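Local coordinates for protein thiol peroxidase (PDB 1XVQ) that probably reduces hydrogen peroxide and organic hydroperoxides to water and alcohols with thioredoxin as electron donor, protecting the cell from oxidative stress, at residues 27-32 against 102-107; 49-54 against 126-131; 130-135 against 154-159. All coordinates share one frame; numbering follows the deposited sequence.

How the contacts relate
The three contacts lie within one thioredoxin-type domain. Contacts 2 and 3 share Arg130 and Ala131, their centres about 12 Å apart, and follow the central sheet: contact 2 pairs the end of strand 47-51 with the start of neighbouring strand 131-135 and the residues before it, and contact 3 lays that strand against the start of helix 156-165. Contact 1, centred about 12 Å from contact 2 and 19 Å from contact 3, joins hairpin strand 28-30 to loop 102-107. Along the chain contacts 1 and 2 alternate, and contact 3 opens after contact 1 closes. Ala106 of this loop packs on Leu128, and Phe27 on Ile135, so the core runs continuously from hairpin through sheet to helix.

Contact 1: 27-32 against 102-107; sequences FTLTGG and MPASAF
Thr30 and Ser105 form a single antiparallel bridge, a hydrogen-bonded pair in which each backbone both gives and takes. Thr30 N donates to Ser105 O at 2.9 Å, and Ser105 N returns a nearly straight bond to Thr30 O (2.9 Å, 174° at the hydrogen). Both donors lie in the plane of the carbonyl they address. Water 1 extends the pairing to the threonine side chain: it lies 2.8 Å from Thr30 OG1 and donates to Ser105 O, which therefore takes one bond from the strand and a second from the water. OG1 also has a weak hydrogen bond with Arg108 NE. On the other branch, Thr30 CG2 reaches the edge of the Phe107 ring, 4.0 Å from its CE2.

Leu29 supplies most of the apolar packing by spreading its two methyls along the loop. Its first torsion (chi1 -68°) sets CG beside the backbone N and over the loop, and the fork at CG then sends CD1 to Ala104 CB at 3.8 Å and CD2 to Ala106 CB at the same distance. The two alanines flank Ser105, so the leucine spans the residue whose backbone is bridged to Thr30.

Ser105 turns its own hydroxyl to a different task. Its OG, anti to the backbone N (chi1 170°), accepts from Phe107 N at 3.2 Å in an ST turn that bends the loop just beyond the bridge, and it is also hydrogen-bonded to the carbonyl of Asp84.

The bridge attaches the loop before helix 111-114 to the small antiparallel hairpin of strands 28-30 and 36-38. Phe111 of that helix packs on Leu29 and Ala106, Ile37 of strand 36-38 touches Ala104, and helix 86-89 meets Ser105 and Phe107 through Pro86.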
# COMPACT_ATOMS: atom_id res chain seq x y z
N PHE A 27 -1.47 11.85 4.29
CA PHE A 27 -0.72 10.90 5.12
C PHE A 27 0.65 11.44 5.44
O PHE A 27 1.18 12.31 4.74
CB PHE A 27 -0.60 9.51 4.45
CG PHE A 27 0.03 9.54 3.09
CD1 PHE A 27 1.41 9.67 2.96
CD2 PHE A 27 -0.75 9.42 1.95
CE1 PHE A 27 2.01 9.67 1.69
CE2 PHE A 27 -0.16 9.42 0.69
CZ PHE A 27 1.21 9.55 0.55
N THR A 28 1.20 10.93 6.53
CA THR A 28 2.53 11.29 7.00
C THR A 28 3.23 10.01 7.44
O THR A 28 3.25 9.67 8.62
CB THR A 28 2.44 12.27 8.20
OG1 THR A 28 1.68 11.66 9.24
CG2 THR A 28 1.75 13.57 7.79
N LEU A 29 3.80 9.31 6.47
CA LEU A 29 4.49 8.04 6.73
C LEU A 29 5.91 8.33 7.18
O LEU A 29 6.32 9.49 7.22
CB LEU A 29 4.48 7.19 5.45
CG LEU A 29 3.07 6.70 5.08
CD1 LEU A 29 3.04 6.24 3.62
CD2 LEU A 29 2.65 5.56 6.00
N THR A 30 6.65 7.29 7.54
CA THR A 30 8.04 7.46 7.98
C THR A 30 8.98 6.80 6.99
O THR A 30 8.77 5.65 6.59
CB THR A 30 8.26 6.85 9.39
OG1 THR A 30 7.39 7.49 10.32
CG2 THR A 30 9.71 7.06 9.86
N GLY A 31 10.01 7.54 6.61
CA GLY A 31 10.98 7.05 5.65
C GLY A 31 12.19 6.37 6.26
O GLY A 31 12.32 6.30 7.49
N GLY A 32 13.05 5.87 5.38
CA GLY A 32 14.25 5.16 5.79
C GLY A 32 15.20 5.96 6.67
O GLY A 32 15.99 5.38 7.41
N MET A 102 10.05 3.55 -3.52
CA MET A 102 10.63 3.53 -2.18
C MET A 102 9.69 3.01 -1.12
O MET A 102 8.49 3.12 -1.25
CB MET A 102 11.08 4.94 -1.79
CG MET A 102 9.95 5.93 -1.66
SD MET A 102 10.55 7.58 -1.30
CE MET A 102 11.22 7.34 0.37
N PRO A 103 10.25 2.42 -0.05
CA PRO A 103 9.45 1.89 1.05
C PRO A 103 9.05 3.00 2.00
O PRO A 103 9.76 4.01 2.14
CB PRO A 103 10.41 0.91 1.72
CG PRO A 103 11.72 1.66 1.62
CD PRO A 103 11.69 2.16 0.17
N ALA A 104 7.91 2.84 2.67
CA ALA A 104 7.47 3.84 3.63
C ALA A 104 6.79 3.03 4.73
O ALA A 104 6.02 2.12 4.45
CB ALA A 104 6.49 4.80 3.02
N SER A 105 7.08 3.39 5.97
CA SER A 105 6.55 2.68 7.13
C SER A 105 5.43 3.45 7.84
O SER A 105 5.54 4.66 8.07
CB SER A 105 7.70 2.42 8.11
OG SER A 105 7.21 1.95 9.36
N ALA A 106 4.37 2.73 8.21
CA ALA A 106 3.23 3.31 8.93
C ALA A 106 3.31 3.02 10.43
O ALA A 106 2.30 3.13 11.12
CB ALA A 106 1.90 2.68 8.39
N PHE A 107 4.50 2.69 10.94
CA PHE A 107 4.60 2.29 12.35
C PHE A 107 4.17 3.34 13.37
O PHE A 107 3.71 2.99 14.45
CB PHE A 107 6.02 1.76 12.65
CG PHE A 107 6.99 2.81 13.13
CD1 PHE A 107 7.15 3.06 14.49
CD2 PHE A 107 7.77 3.51 12.21
CE1 PHE A 107 8.09 3.99 14.94
CE2 PHE A 107 8.72 4.45 12.66
CZ PHE A 107 8.87 4.69 14.02
O HOH W 1 5.06 6.03 10.60

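Contact 2: 49-54 against 126-131; sequences LNIFPS and GLLARA
The guanidinium of Arg130 lies flat on one face of the Phe52 ring, planes 19° apart, in a cation-pi stack at the end of strand 47-51 in the thioredoxin-fold sheet. CZ sits 3.8 Å from the centroid of the Phe52 ring, and NH1 is over the ring centre. Pro154 of contact 3 lies over the other guanidinium face, and Phe92 meets the Phe52 ring edge-to-face. The guanidinium edge faces the side-chain amide of Asn50 and the carbonyl of Ile51. A bend at chi2 (73°) brings the arginine chain back alongside Phe52.

Ile51 O takes two bonds from opposite faces of its carbonyl plane: Arg130 NH1 at 2.9 Å, well above that plane, and Ala131 N at 3.1 Å. Ile51 N completes the antiparallel hydrogen-bonded pair by donating to Ala131 O. The NH1 bond helps to fix where the guanidinium lies on the ring. The side chains of Phe52 and Cys60, the predicted sulfenic acid residue, are about 9 Å apart.

Ile51 CG2 packs against Leu128 CB at 3.5 Å. Water 2 joins Phe52 O and Pro53 O to Leu128 N. The Pro53 ring packs over Leu128 O, which Pro53 CA meets in a CA-H...O contact of 2.9 Å.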
# COMPACT_ATOMS: atom_id res chain seq x y z
N LEU A 49 0.23 3.33 -4.08
CA LEU A 49 0.46 2.86 -2.72
C LEU A 49 0.29 1.35 -2.82
O LEU A 49 -0.83 0.84 -3.02
CB LEU A 49 -0.58 3.42 -1.74
CG LEU A 49 -0.66 4.94 -1.69
CD1 LEU A 49 -1.86 5.35 -0.81
CD2 LEU A 49 0.66 5.50 -1.15
N ASN A 50 1.41 0.63 -2.67
CA ASN A 50 1.44 -0.83 -2.79
C ASN A 50 1.57 -1.22 -1.34
O ASN A 50 2.62 -1.10 -0.74
CB ASN A 50 2.67 -1.22 -3.61
CG ASN A 50 2.52 -2.52 -4.34
OD1 ASN A 50 3.43 -2.91 -5.09
ND2 ASN A 50 1.41 -3.21 -4.14
N ILE A 51 0.47 -1.68 -0.79
CA ILE A 51 0.38 -1.96 0.64
C ILE A 51 0.50 -3.42 1.01
O ILE A 51 -0.21 -4.27 0.44
CB ILE A 51 -0.95 -1.42 1.14
CG1 ILE A 51 -1.08 0.05 0.71
CG2 ILE A 51 -1.05 -1.56 2.70
CD1 ILE A 51 -2.54 0.57 0.77
N PHE A 52 1.36 -3.71 1.99
CA PHE A 52 1.61 -5.09 2.41
C PHE A 52 1.60 -5.37 3.91
O PHE A 52 1.93 -4.51 4.73
CB PHE A 52 3.00 -5.55 1.97
CG PHE A 52 3.28 -5.39 0.50
CD1 PHE A 52 3.29 -6.51 -0.33
CD2 PHE A 52 3.58 -4.14 -0.04
CE1 PHE A 52 3.59 -6.39 -1.69
CE2 PHE A 52 3.88 -4.01 -1.40
CZ PHE A 52 3.89 -5.14 -2.23
N PRO A 53 1.25 -6.61 4.29
CA PRO A 53 1.26 -6.96 5.71
C PRO A 53 2.72 -6.86 6.15
O PRO A 53 3.03 -6.44 7.26
CB PRO A 53 0.73 -8.38 5.73
CG PRO A 53 -0.27 -8.38 4.58
CD PRO A 53 0.41 -7.55 3.50
N SER A 54 3.63 -7.26 5.26
CA SER A 54 5.04 -7.13 5.56
C SER A 54 5.87 -7.24 4.28
O SER A 54 5.52 -8.01 3.37
CB SER A 54 5.49 -8.20 6.57
OG SER A 54 6.88 -8.05 6.83
N GLY A 126 -3.45 -5.54 13.25
CA GLY A 126 -2.52 -4.43 13.39
C GLY A 126 -1.58 -4.21 12.21
O GLY A 126 -1.00 -3.14 12.13
N LEU A 127 -1.38 -5.23 11.36
CA LEU A 127 -0.55 -5.08 10.15
C LEU A 127 -1.51 -4.57 9.08
O LEU A 127 -2.72 -4.61 9.27
CB LEU A 127 0.04 -6.43 9.70
CG LEU A 127 0.94 -7.08 10.75
CD1 LEU A 127 1.41 -8.45 10.28
CD2 LEU A 127 2.15 -6.17 11.03
N LEU A 128 -0.98 -4.07 7.96
CA LEU A 128 -1.83 -3.58 6.89
C LEU A 128 -2.17 -4.71 5.94
O LEU A 128 -1.30 -5.50 5.60
CB LEU A 128 -1.09 -2.51 6.08
CG LEU A 128 -0.49 -1.43 6.97
CD1 LEU A 128 0.03 -0.32 6.01
CD2 LEU A 128 -1.56 -0.82 7.94
N ALA A 129 -3.42 -4.77 5.49
CA ALA A 129 -3.81 -5.83 4.55
C ALA A 129 -3.24 -5.58 3.15
O ALA A 129 -2.97 -4.42 2.76
CB ALA A 129 -5.32 -5.91 4.46
N ARG A 130 -3.07 -6.67 2.39
CA ARG A 130 -2.57 -6.52 1.01
C ARG A 130 -3.61 -5.67 0.24
O ARG A 130 -4.80 -6.00 0.17
CB ARG A 130 -2.45 -7.88 0.33
CG ARG A 130 -1.78 -7.76 -1.06
CD ARG A 130 -0.28 -7.48 -0.95
NE ARG A 130 0.35 -7.34 -2.27
CZ ARG A 130 0.54 -6.18 -2.90
NH1 ARG A 130 0.17 -5.01 -2.35
NH2 ARG A 130 1.10 -6.17 -4.11
N ALA A 131 -3.16 -4.57 -0.35
CA ALA A 131 -4.08 -3.68 -1.03
C ALA A 131 -3.32 -2.76 -1.96
O ALA A 131 -2.10 -2.60 -1.84
CB ALA A 131 -4.80 -2.83 0.01
O HOH W 2 1.89 -4.03 7.31

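Contact 3: 130-135 against 154-159; sequences RAIVVI and PNYEAA
The start of helix 156-165 packs against one face of the central thioredoxin-fold sheet, the face that carries Ile132 and Val134 of strand 131-135. Ile132 fills the angle between strand and helix: its CD1 meets Pro154 CB at 3.8 Å and Tyr156 CE1 at 3.9 Å, while CG2 rests on Ala159 CB. With CG1 beside the backbone N (chi1 -76°), CD1 is directed to Pro154 and Tyr156, and CG2, anti to that N, to Ala159; one isoleucine thus touches both Pro154, just ahead of the N-cap, and the first turn.

Arg130, just ahead of strand 131-135, extends the contact. Pro154 CG lies over the guanidinium face opposite Phe52, 3.8 Å from Arg130 NE and offset toward the rim. At the edge, Arg130 NH2 donates to Tyr156 OH over 3.2 Å, a rather bent bond (142°), with ring and guanidinium planes 47° apart. NH1 is engaged with the carbonyl of Ile51.

Asn155 is the N-cap, its OD1 accepting from Ala158 N at 3.0 Å. Around the joint, strand 141-146 offers Glu145 to Pro154 and Tyr143 to Ala159, while helix 62-73 brings Phe67 against Ile132, Tyr156 and Ala159.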
# COMPACT_ATOMS: atom_id res chain seq x y z
N ARG A 130 -3.07 -6.67 2.39
CA ARG A 130 -2.57 -6.52 1.01
C ARG A 130 -3.61 -5.67 0.24
O ARG A 130 -4.80 -6.00 0.17
CB ARG A 130 -2.45 -7.88 0.33
CG ARG A 130 -1.78 -7.76 -1.06
CD ARG A 130 -0.28 -7.48 -0.95
NE ARG A 130 0.35 -7.34 -2.27
CZ ARG A 130 0.54 -6.18 -2.90
NH1 ARG A 130 0.17 -5.01 -2.35
NH2 ARG A 130 1.10 -6.17 -4.11
N ALA A 131 -3.16 -4.57 -0.35
CA ALA A 131 -4.08 -3.68 -1.03
C ALA A 131 -3.32 -2.76 -1.96
O ALA A 131 -2.10 -2.60 -1.84
CB ALA A 131 -4.80 -2.83 0.01
N ILE A 132 -4.06 -2.17 -2.88
CA ILE A 132 -3.48 -1.24 -3.83
C ILE A 132 -4.36 -0.00 -3.89
O ILE A 132 -5.58 -0.10 -4.01
CB ILE A 132 -3.35 -1.86 -5.25
CG1 ILE A 132 -2.15 -2.84 -5.27
CG2 ILE A 132 -3.14 -0.77 -6.29
CD1 ILE A 132 -1.98 -3.64 -6.59
N VAL A 133 -3.73 1.16 -3.78
CA VAL A 133 -4.48 2.40 -3.93
C VAL A 133 -3.70 3.25 -4.91
O VAL A 133 -2.51 3.45 -4.73
CB VAL A 133 -4.63 3.17 -2.60
CG1 VAL A 133 -5.24 4.57 -2.86
CG2 VAL A 133 -5.51 2.38 -1.65
N VAL A 134 -4.37 3.72 -5.95
CA VAL A 134 -3.73 4.59 -6.94
C VAL A 134 -4.29 5.98 -6.77
O VAL A 134 -5.52 6.19 -6.72
CB VAL A 134 -3.98 4.12 -8.39
CG1 VAL A 134 -3.37 5.15 -9.39
CG2 VAL A 134 -3.34 2.74 -8.60
N ILE A 135 -3.38 6.94 -6.62
CA ILE A 135 -3.76 8.35 -6.49
C ILE A 135 -3.36 9.05 -7.79
O ILE A 135 -2.21 8.96 -8.21
CB ILE A 135 -3.03 9.02 -5.31
CG1 ILE A 135 -3.33 8.26 -4.02
CG2 ILE A 135 -3.52 10.49 -5.17
CD1 ILE A 135 -2.48 8.70 -2.83
N PRO A 154 -3.23 -9.59 -6.16
CA PRO A 154 -3.92 -8.36 -6.56
C PRO A 154 -4.15 -8.29 -8.07
O PRO A 154 -3.41 -8.89 -8.85
CB PRO A 154 -2.97 -7.27 -6.09
CG PRO A 154 -2.09 -7.96 -5.06
CD PRO A 154 -1.86 -9.27 -5.73
N ASN A 155 -5.17 -7.54 -8.48
CA ASN A 155 -5.44 -7.39 -9.91
C ASN A 155 -4.50 -6.30 -10.43
O ASN A 155 -4.87 -5.14 -10.49
CB ASN A 155 -6.89 -6.95 -10.12
CG ASN A 155 -7.29 -6.97 -11.58
OD1 ASN A 155 -6.44 -6.88 -12.47
ND2 ASN A 155 -8.59 -7.07 -11.83
N TYR A 156 -3.29 -6.69 -10.80
CA TYR A 156 -2.32 -5.72 -11.29
C TYR A 156 -2.72 -5.05 -12.60
O TYR A 156 -2.40 -3.89 -12.83
CB TYR A 156 -0.96 -6.40 -11.46
CG TYR A 156 -0.35 -6.87 -10.16
CD1 TYR A 156 -0.11 -5.97 -9.12
CD2 TYR A 156 -0.02 -8.22 -9.96
CE1 TYR A 156 0.45 -6.40 -7.92
CE2 TYR A 156 0.54 -8.66 -8.76
CZ TYR A 156 0.77 -7.74 -7.74
OH TYR A 156 1.32 -8.16 -6.55
N GLU A 157 -3.40 -5.80 -13.45
CA GLU A 157 -3.80 -5.27 -14.75
C GLU A 157 -4.74 -4.08 -14.62
O GLU A 157 -4.55 -3.05 -15.29
CB GLU A 157 -4.47 -6.37 -15.58
CG GLU A 157 -4.80 -5.98 -16.99
CD GLU A 157 -5.37 -7.14 -17.80
OE1 GLU A 157 -5.67 -6.93 -19.00
OE2 GLU A 157 -5.51 -8.25 -17.25
N ALA A 158 -5.75 -4.22 -13.76
CA ALA A 158 -6.72 -3.14 -13.55
C ALA A 158 -6.06 -1.92 -12.93
O ALA A 158 -6.36 -0.79 -13.30
CB ALA A 158 -7.85 -3.61 -12.67
N ALA A 159 -5.16 -2.14 -11.98
CA ALA A 159 -4.44 -1.02 -11.32
C ALA A 159 -3.61 -0.27 -12.35
O ALA A 159 -3.55 0.96 -12.35
CB ALA A 159 -3.52 -1.54 -10.20